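PDB 3TQW: methionine-binding protein from Coxiella burnetii, which binds methionine and probably delivers it, as the periplasmic substrate-binding lipoprotein, to an ABC transporter for uptake into the cell. Local coordinates for residues P13-M18 / I35-D40; K80-P85 / A224-A229; N199-R204 / Q215-L220. One frame throughout, in Å; residues are numbered along the deposited sequence.

Contact 1 (P13-M18 / I35-D40); sequences PETQLM and IITFSD. With MET (methionine), chain C.
M18 and I35 meet through aliphatic carbon: in the modelled conformer of the selenomethionine M18, CG lies 3.5 Å from CD1 of I35, and the two side chains cross obliquely. With CG of M18 anti to the backbone N (chi1 -179°), the chain first heads for the strand, then bends at chi2 and chi3, so that the selenium turns away from I35. One turn earlier on the helix, CG2 of T37 rests against both branches of T15, 3.7 Å from CG2 and 3.7 Å from OG1, the two threonines crossing at about a right angle; CG2 of I35 flanks the T15 methyl at 4.2 Å. No hydrogen bond joins the segments. Helix 13-29 runs antiparallel to strand 33-38 here (176° between the short axes), as in a beta-alpha-beta unit whose first strand, 5-10, lies in the sheet beside 33-38. That strand supplies the next shell: T15 OG1 is hydrogen-bonded with the carbonyl oxygen of I10 and with T9 OG1, while V7 and T9 pack on M18. At the N-terminal turn of the helix, E14 extends from another side into the ligand pocket, its OE2 2.8 Å from the amino N of the bound methionine, whose positive charge it would balance.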
loop_
_atom_site.group_PDB
_atom_site.type_symbol
_atom_site.label_atom_id
_atom_site.label_comp_id
_atom_site.label_asym_id
_atom_site.label_seq_id
_atom_site.Cartn_x
_atom_site.Cartn_y
_atom_site.Cartn_z
ATOM N N PRO A 13 -1.566 9.554 -5.849
ATOM C CA PRO A 13 -3.029 9.468 -5.720
ATOM C C PRO A 13 -3.511 9.583 -4.276
ATOM O O PRO A 13 -4.569 10.173 -4.036
ATOM C CB PRO A 13 -3.359 8.063 -6.241
ATOM C CG PRO A 13 -2.152 7.592 -6.951
ATOM C CD PRO A 13 -0.978 8.328 -6.415
ATOM N N GLU A 14 -2.771 9.011 -3.329
ATOM C CA GLU A 14 -3.191 9.075 -1.927
ATOM C C GLU A 14 -3.069 10.484 -1.348
ATOM O O GLU A 14 -3.799 10.857 -0.430
ATOM C CB GLU A 14 -2.431 8.058 -1.075
ATOM C CG GLU A 14 -2.729 6.618 -1.482
ATOM C CD GLU A 14 -1.889 5.606 -0.736
ATOM O OE1 GLU A 14 -1.201 5.990 0.234
ATOM O OE2 GLU A 14 -1.921 4.423 -1.127
ATOM N N THR A 15 -2.136 11.259 -1.881
ATOM C CA THR A 15 -2.014 12.653 -1.494
ATOM C C THR A 15 -3.217 13.438 -2.009
ATOM O O THR A 15 -3.710 14.335 -1.325
ATOM C CB THR A 15 -0.688 13.264 -1.996
ATOM O OG1 THR A 15 0.399 12.661 -1.277
ATOM C CG2 THR A 15 -0.657 14.774 -1.758
ATOM N N GLN A 16 -3.700 13.096 -3.204
ATOM C CA GLN A 16 -4.919 13.722 -3.723
ATOM C C GLN A 16 -6.094 13.409 -2.810
ATOM O O GLN A 16 -6.907 14.279 -2.510
ATOM C CB GLN A 16 -5.230 13.249 -5.144
ATOM C CG GLN A 16 -4.199 13.679 -6.167
ATOM C CD GLN A 16 -4.539 13.227 -7.576
ATOM O OE1 GLN A 16 -3.668 12.775 -8.312
ATOM N NE2 GLN A 16 -5.805 13.359 -7.959
ATOM N N LEU A 17 -6.177 12.158 -2.373
ATOM C CA LEU A 17 -7.223 11.753 -1.453
ATOM C C LEU A 17 -7.130 12.594 -0.181
ATOM O O LEU A 17 -8.137 13.098 0.326
ATOM C CB LEU A 17 -7.109 10.259 -1.126
ATOM C CG LEU A 17 -8.231 9.722 -0.236
ATOM C CD1 LEU A 17 -9.541 9.702 -1.017
ATOM C CD2 LEU A 17 -7.899 8.334 0.288
HETATM N N MSE A 18 -5.916 12.754 0.334
HETATM C CA MSE A 18 -5.723 13.526 1.556
HETATM C C MSE A 18 -6.072 15.003 1.356
HETATM O O MSE A 18 -6.501 15.676 2.291
HETATM C CB MSE A 18 -4.297 13.379 2.086
HETATM C CG MSE A 18 -4.041 14.153 3.385
HETATM SE SE MSE A 18 -5.111 13.541 4.915
HETATM C CE MSE A 18 -4.224 11.834 5.228
ATOM N N ILE A 35 -0.503 19.080 4.704
ATOM C CA ILE A 35 -0.050 17.813 4.129
ATOM C C ILE A 35 1.446 17.864 3.811
ATOM O O ILE A 35 1.902 18.739 3.076
ATOM C CB ILE A 35 -0.849 17.458 2.848
ATOM C CG1 ILE A 35 -2.335 17.321 3.182
ATOM C CG2 ILE A 35 -0.308 16.180 2.212
ATOM C CD1 ILE A 35 -3.241 17.254 1.975
ATOM N N ILE A 36 2.202 16.930 4.379
ATOM C CA ILE A 36 3.635 16.814 4.107
ATOM C C ILE A 36 3.884 15.554 3.271
ATOM O O ILE A 36 3.645 14.442 3.741
ATOM C CB ILE A 36 4.444 16.731 5.413
ATOM C CG1 ILE A 36 4.055 17.883 6.357
ATOM C CG2 ILE A 36 5.943 16.745 5.122
ATOM C CD1 ILE A 36 4.242 19.263 5.752
ATOM N N THR A 37 4.342 15.719 2.031
ATOM C CA THR A 37 4.492 14.563 1.147
ATOM C C THR A 37 5.895 13.974 1.231
ATOM O O THR A 37 6.872 14.690 1.455
ATOM C CB THR A 37 4.194 14.898 -0.326
ATOM O OG1 THR A 37 5.115 15.897 -0.775
ATOM C CG2 THR A 37 2.771 15.407 -0.500
ATOM N N PHE A 38 5.978 12.665 1.029
ATOM C CA PHE A 38 7.240 11.946 1.021
ATOM C C PHE A 38 7.311 11.088 -0.235
ATOM O O PHE A 38 6.312 10.935 -0.944
ATOM C CB PHE A 38 7.350 11.078 2.281
ATOM C CG PHE A 38 7.374 11.871 3.544
ATOM C CD1 PHE A 38 8.577 12.319 4.071
ATOM C CD2 PHE A 38 6.197 12.201 4.195
ATOM C CE1 PHE A 38 8.600 13.074 5.229
ATOM C CE2 PHE A 38 6.219 12.955 5.353
ATOM C CZ PHE A 38 7.422 13.386 5.872
ATOM N N SER A 39 8.486 10.537 -0.523
ATOM C CA SER A 39 8.684 9.784 -1.759
ATOM C C SER A 39 9.322 8.417 -1.522
ATOM O O SER A 39 9.900 7.820 -2.436
ATOM C CB SER A 39 9.537 10.583 -2.741
ATOM O OG SER A 39 8.977 11.853 -2.998
ATOM N N ASP A 40 9.216 7.928 -0.291
ATOM C CA ASP A 40 9.671 6.582 0.038
ATOM C C ASP A 40 8.859 6.068 1.220
ATOM O O ASP A 40 8.679 6.776 2.210
ATOM C CB ASP A 40 11.164 6.593 0.383
ATOM C CG ASP A 40 11.763 5.197 0.436
ATOM O OD1 ASP A 40 11.132 4.287 1.027
ATOM O OD2 ASP A 40 12.865 5.013 -0.122
HETATM N N MET C . -0.717 2.104 -0.023
HETATM C CA MET C . 0.124 0.900 -0.019
HETATM C C MET C . -0.755 -0.330 -0.226
HETATM O O MET C . -1.867 -0.383 0.297
HETATM C CB MET C . 0.886 0.798 1.310
HETATM C CG MET C . 1.847 -0.388 1.437
HETATM S SD MET C . 2.690 -0.411 3.041
HETATM C CE MET C . 3.678 1.076 2.883
HETATM O OXT MET C . -0.392 -1.289 -0.913
#

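Contact 2 (K80-P85 / A224-A229)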
loop_
_atom_site.group_PDB
_atom_site.type_symbol
_atom_site.label_atom_id
_atom_site.label_comp_id
_atom_site.label_asym_id
_atom_site.label_seq_id
_atom_site.Cartn_x
_atom_site.Cartn_y
_atom_site.Cartn_z
ATOM N N LYS A 80 -8.545 2.730 10.385
ATOM C CA LYS A 80 -8.331 2.294 9.012
ATOM C C LYS A 80 -8.931 3.290 8.026
ATOM O O LYS A 80 -9.892 3.996 8.341
ATOM C CB LYS A 80 -8.950 0.909 8.794
ATOM C CG LYS A 80 -8.387 -0.178 9.689
ATOM C CD LYS A 80 -9.104 -1.505 9.452
ATOM C CE LYS A 80 -8.615 -2.590 10.402
ATOM N NZ LYS A 80 -8.972 -2.301 11.821
ATOM N N THR A 81 -8.361 3.343 6.827
ATOM C CA THR A 81 -8.853 4.240 5.792
ATOM C C THR A 81 -9.463 3.442 4.648
ATOM O O THR A 81 -10.684 3.326 4.537
ATOM C CB THR A 81 -7.719 5.130 5.248
ATOM O OG1 THR A 81 -6.635 4.299 4.796
ATOM C CG2 THR A 81 -7.214 6.046 6.339
ATOM N N PHE A 82 -8.605 2.894 3.796
ATOM C CA PHE A 82 -9.058 2.050 2.703
ATOM C C PHE A 82 -8.109 0.882 2.544
ATOM O O PHE A 82 -6.939 0.968 2.919
ATOM C CB PHE A 82 -9.087 2.836 1.382
ATOM C CG PHE A 82 -10.003 4.027 1.396
ATOM C CD1 PHE A 82 -11.283 3.936 0.876
ATOM C CD2 PHE A 82 -9.581 5.239 1.913
ATOM C CE1 PHE A 82 -12.127 5.027 0.888
ATOM C CE2 PHE A 82 -10.423 6.337 1.929
ATOM C CZ PHE A 82 -11.695 6.233 1.413
ATOM N N VAL A 83 -8.610 -0.220 2.002
ATOM C CA VAL A 83 -7.736 -1.279 1.528
ATOM C C VAL A 83 -7.611 -1.132 0.016
ATOM O O VAL A 83 -8.584 -0.810 -0.668
ATOM C CB VAL A 83 -8.258 -2.681 1.897
ATOM C CG1 VAL A 83 -9.663 -2.894 1.354
ATOM C CG2 VAL A 83 -7.306 -3.758 1.382
ATOM N N TYR A 84 -6.404 -1.343 -0.498
ATOM C CA TYR A 84 -6.126 -1.170 -1.919
ATOM C C TYR A 84 -5.631 -2.494 -2.492
ATOM O O TYR A 84 -4.424 -2.727 -2.557
ATOM C CB TYR A 84 -5.058 -0.090 -2.138
ATOM C CG TYR A 84 -5.395 1.275 -1.574
ATOM C CD1 TYR A 84 -6.208 2.160 -2.279
ATOM C CD2 TYR A 84 -4.875 1.692 -0.350
ATOM C CE1 TYR A 84 -6.510 3.420 -1.774
ATOM C CE2 TYR A 84 -5.175 2.951 0.165
ATOM C CZ TYR A 84 -5.994 3.810 -0.553
ATOM O OH TYR A 84 -6.294 5.059 -0.051
ATOM N N PRO A 85 -6.562 -3.373 -2.901
ATOM C CA PRO A 85 -6.177 -4.716 -3.346
ATOM C C PRO A 85 -5.073 -4.683 -4.386
ATOM O O PRO A 85 -5.219 -4.044 -5.431
ATOM C CB PRO A 85 -7.474 -5.268 -3.943
ATOM C CG PRO A 85 -8.536 -4.604 -3.143
ATOM C CD PRO A 85 -8.026 -3.195 -2.910
ATOM N N ALA A 224 -17.629 12.901 1.254
ATOM C CA ALA A 224 -16.818 13.565 0.231
ATOM C C ALA A 224 -15.513 12.814 -0.071
ATOM O O ALA A 224 -15.090 12.722 -1.229
ATOM C CB ALA A 224 -16.530 15.009 0.623
ATOM N N VAL A 225 -14.865 12.291 0.964
ATOM C CA VAL A 225 -13.635 11.533 0.753
ATOM C C VAL A 225 -13.927 10.194 0.077
ATOM O O VAL A 225 -13.173 9.755 -0.793
ATOM C CB VAL A 225 -12.833 11.328 2.057
ATOM C CG1 VAL A 225 -11.692 10.347 1.833
ATOM C CG2 VAL A 225 -12.272 12.655 2.538
ATOM N N LEU A 226 -15.026 9.552 0.461
ATOM C CA LEU A 226 -15.422 8.308 -0.198
ATOM C C LEU A 226 -15.723 8.555 -1.670
ATOM O O LEU A 226 -15.331 7.776 -2.535
ATOM C CB LEU A 226 -16.642 7.692 0.480
ATOM C CG LEU A 226 -16.448 7.302 1.942
ATOM C CD1 LEU A 226 -17.764 6.832 2.559
ATOM C CD2 LEU A 226 -15.379 6.239 2.051
ATOM N N SER A 227 -16.424 9.648 -1.949
ATOM C CA SER A 227 -16.741 10.015 -3.324
ATOM C C SER A 227 -15.463 10.280 -4.125
ATOM O O SER A 227 -15.342 9.850 -5.275
ATOM C CB SER A 227 -17.669 11.232 -3.349
ATOM O OG SER A 227 -17.963 11.626 -4.672
ATOM N N ALA A 228 -14.502 10.969 -3.513
ATOM C CA ALA A 228 -13.224 11.236 -4.172
ATOM C C ALA A 228 -12.415 9.960 -4.397
ATOM O O ALA A 228 -11.753 9.809 -5.425
ATOM C CB ALA A 228 -12.405 12.241 -3.380
ATOM N N ALA A 229 -12.456 9.050 -3.429
ATOM C CA ALA A 229 -11.764 7.774 -3.582
ATOM C C ALA A 229 -12.271 7.053 -4.826
ATOM O O ALA A 229 -11.484 6.501 -5.595
ATOM C CB ALA A 229 -11.952 6.909 -2.343
#
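V225, L226 and A229 of helix 223-233 receive the ring of F82, the one residue of 80-85 that touches 224-229. V225 comes first: its CG1, anti to the backbone N (chi1 171°), stands at the edge of the ring near its plane, 4.1 Å from F82 CZ. The next residue, L226, reaches the phenylalanine only with the end of its side chain, CD2 lying 3.7 Å from F82 CE1. One turn beyond V225, A229 offers its methyl, CB approaching F82 CE1 at 3.7 Å. In contrast to V225 CG1, both L226 CD2 and A229 CB lie oblique to the ring. The outer end of the ring, CE1 and CZ, is thus held among three aliphatic groups, and its CE2 packs on L17 of helix 13-29. Helix 223-233 runs nearly along strand 75-83, at 20° between the short axes and 11.0 Å apart, a gap filled by the F82 ring and the aliphatic groups that meet it. P239 of strand 238-239, the outermost strand beside 75-83, touches both F82 and L226. Two residues on from F82, Y84 belongs to the methionine pocket, and its ring meets that of F233 farther along the same helix. No hydrogen bond or salt bridge joins the two segments; their attachment is buried apolar packing, resting on shape and on exclusion of water.

Contact 3 (N199-R204 / Q215-L220). With MET (methionine), chain C.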
loop_
_atom_site.group_PDB
_atom_site.type_symbol
_atom_site.label_atom_id
_atom_site.label_comp_id
_atom_site.label_asym_id
_atom_site.label_seq_id
_atom_site.Cartn_x
_atom_site.Cartn_y
_atom_site.Cartn_z
ATOM N N ASN A 199 -5.111 0.254 4.843
ATOM C CA ASN A 199 -4.201 1.305 5.276
ATOM C C ASN A 199 -4.729 1.996 6.524
ATOM O O ASN A 199 -5.922 1.912 6.841
ATOM C CB ASN A 199 -3.933 2.300 4.149
ATOM C CG ASN A 199 -3.026 1.720 3.068
ATOM O OD1 ASN A 199 -2.983 0.505 2.859
ATOM N ND2 ASN A 199 -2.296 2.585 2.385
ATOM N N VAL A 200 -3.838 2.659 7.247
ATOM C CA VAL A 200 -4.200 3.218 8.538
ATOM C C VAL A 200 -3.668 4.624 8.714
ATOM O O VAL A 200 -2.762 5.064 7.993
ATOM C CB VAL A 200 -3.665 2.341 9.699
ATOM C CG1 VAL A 200 -4.194 0.913 9.574
ATOM C CG2 VAL A 200 -2.139 2.347 9.722
ATOM N N VAL A 201 -4.244 5.330 9.675
ATOM C CA VAL A 201 -3.661 6.562 10.151
ATOM C C VAL A 201 -2.838 6.224 11.381
ATOM O O VAL A 201 -3.355 5.667 12.348
ATOM C CB VAL A 201 -4.736 7.600 10.503
ATOM C CG1 VAL A 201 -4.099 8.811 11.156
ATOM C CG2 VAL A 201 -5.509 8.012 9.242
ATOM N N ALA A 202 -1.550 6.537 11.327
ATOM C CA ALA A 202 -0.653 6.248 12.433
ATOM C C ALA A 202 -0.249 7.540 13.133
ATOM O O ALA A 202 -0.066 8.580 12.489
ATOM C CB ALA A 202 0.583 5.492 11.932
ATOM N N VAL A 203 -0.131 7.472 14.455
ATOM C CA VAL A 203 0.294 8.615 15.255
ATOM C C VAL A 203 1.274 8.139 16.324
ATOM O O VAL A 203 1.422 6.936 16.549
ATOM C CB VAL A 203 -0.904 9.292 15.958
ATOM C CG1 VAL A 203 -1.957 9.719 14.936
ATOM C CG2 VAL A 203 -1.511 8.348 16.991
ATOM N N ARG A 204 1.947 9.077 16.980
ATOM C CA ARG A 204 2.809 8.716 18.098
ATOM C C ARG A 204 1.975 8.137 19.237
ATOM O O ARG A 204 0.859 8.588 19.503
ATOM C CB ARG A 204 3.629 9.918 18.575
ATOM C CG ARG A 204 4.694 10.372 17.584
ATOM C CD ARG A 204 5.494 11.554 18.128
ATOM N NE ARG A 204 4.678 12.758 18.261
ATOM C CZ ARG A 204 4.415 13.597 17.262
ATOM N NH1 ARG A 204 4.904 13.367 16.053
ATOM N NH2 ARG A 204 3.662 14.671 17.474
ATOM N N GLN A 215 -10.120 13.173 14.604
ATOM C CA GLN A 215 -10.965 13.862 13.628
ATOM C C GLN A 215 -10.479 13.676 12.189
ATOM O O GLN A 215 -11.280 13.657 11.259
ATOM C CB GLN A 215 -11.108 15.342 13.986
ATOM C CG GLN A 215 -12.001 15.556 15.191
ATOM C CD GLN A 215 -11.867 16.951 15.775
ATOM O OE1 GLN A 215 -11.262 17.832 15.170
ATOM N NE2 GLN A 215 -12.416 17.148 16.963
ATOM N N LEU A 216 -9.173 13.522 12.017
ATOM C CA LEU A 216 -8.614 13.247 10.700
ATOM C C LEU A 216 -9.108 11.900 10.172
ATOM O O LEU A 216 -9.414 11.764 8.987
ATOM C CB LEU A 216 -7.083 13.271 10.756
ATOM C CG LEU A 216 -6.334 13.063 9.443
ATOM C CD1 LEU A 216 -6.714 14.133 8.429
ATOM C CD2 LEU A 216 -4.833 13.058 9.690
ATOM N N VAL A 217 -9.184 10.909 11.056
ATOM C CA VAL A 217 -9.713 9.598 10.698
ATOM C C VAL A 217 -11.174 9.722 10.287
ATOM O O VAL A 217 -11.588 9.164 9.273
ATOM C CB VAL A 217 -9.582 8.585 11.857
ATOM C CG1 VAL A 217 -10.321 7.294 11.530
ATOM C CG2 VAL A 217 -8.124 8.304 12.142
ATOM N N SER A 218 -11.952 10.464 11.070
ATOM C CA SER A 218 -13.355 10.683 10.738
ATOM C C SER A 218 -13.536 11.361 9.374
ATOM O O SER A 218 -14.388 10.957 8.579
ATOM C CB SER A 218 -14.044 11.498 11.833
ATOM O OG SER A 218 -13.929 10.847 13.088
ATOM N N ALA A 219 -12.739 12.390 9.107
ATOM C CA ALA A 219 -12.794 13.086 7.817
ATOM C C ALA A 219 -12.500 12.146 6.648
ATOM O O ALA A 219 -13.118 12.250 5.584
ATOM C CB ALA A 219 -11.826 14.259 7.802
ATOM N N LEU A 220 -11.539 11.245 6.844
ATOM C CA LEU A 220 -11.176 10.265 5.823
ATOM C C LEU A 220 -12.285 9.241 5.555
ATOM O O LEU A 220 -12.240 8.524 4.558
ATOM C CB LEU A 220 -9.868 9.555 6.193
ATOM C CG LEU A 220 -8.621 10.414 5.976
ATOM C CD1 LEU A 220 -7.420 9.901 6.781
ATOM C CD2 LEU A 220 -8.303 10.490 4.488
HETATM N N MET C . -0.717 2.104 -0.023
HETATM C CA MET C . 0.124 0.900 -0.019
HETATM C C MET C . -0.755 -0.330 -0.226
HETATM O O MET C . -1.867 -0.383 0.297
HETATM C CB MET C . 0.886 0.798 1.310
HETATM C CG MET C . 1.847 -0.388 1.437
HETATM S SD MET C . 2.690 -0.411 3.041
HETATM C CE MET C . 3.678 1.076 2.883
HETATM O OXT MET C . -0.392 -1.289 -0.913
#
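The chi1 torsion of V201 spreads its two methyls, CG1 anti to the backbone N (chi1 173°) and CG2 anti to the carbonyl carbon, and it is CG2 that reaches L220. V217 has nearly the same torsion (chi1 172°), which sets its own CG2 beside the backbone N and against the valine of the strand. There V217 CG2 lies 3.8 Å from V201 CB and 3.9 Å from V201 CG2, the methyl thus resting against the branch point of V201 as well as one of its arms. L220, three residues on and so on the same side of the helix, brings CD1 to 3.6 Å from V201 CG2. Within these two segments V201 is the one strand residue that the helix touches, its CG2 meeting V217 and L220 at once. This is helix-on-sheet packing in one lobe of a periplasmic binding protein fold: strand 198-204 lies in the mixed sheet between 55-60 and 75-83, and the helix covers one face of it. The buried valine fills the space between strand and helix with carbon, and no hydrogen bond crosses there. I78 of strand 75-83 packs on V201, M57 of strand 55-60 touches L220, and A21 of helix 13-29 lies against L220 too. Two residues before V201, N199 belongs to the methionine pocket.

From the N terminus, contact 1 closes first, a short loop within the beta-alpha-beta unit of strands 5-10 and 33-38 and helix 13-29. Contact 2 opens after it and closes across 138 intervening residues, a span that includes the second, five-stranded sheet; it brings the C-terminal helix 223-233 back to strand 75-83. Contact 3 opens and closes within that span, over ten residues only, and its helix 211-220 directly precedes helix 223-233. All three reach the six-stranded sheet, where strands 75-83 and 198-204 are neighbours. Helix 13-29 ties the set together, L17 packing on F82 and V225, and M18 on L216 and L220. One segment of each contact contributes a residue to the methionine pocket: E14, Y84 and N199.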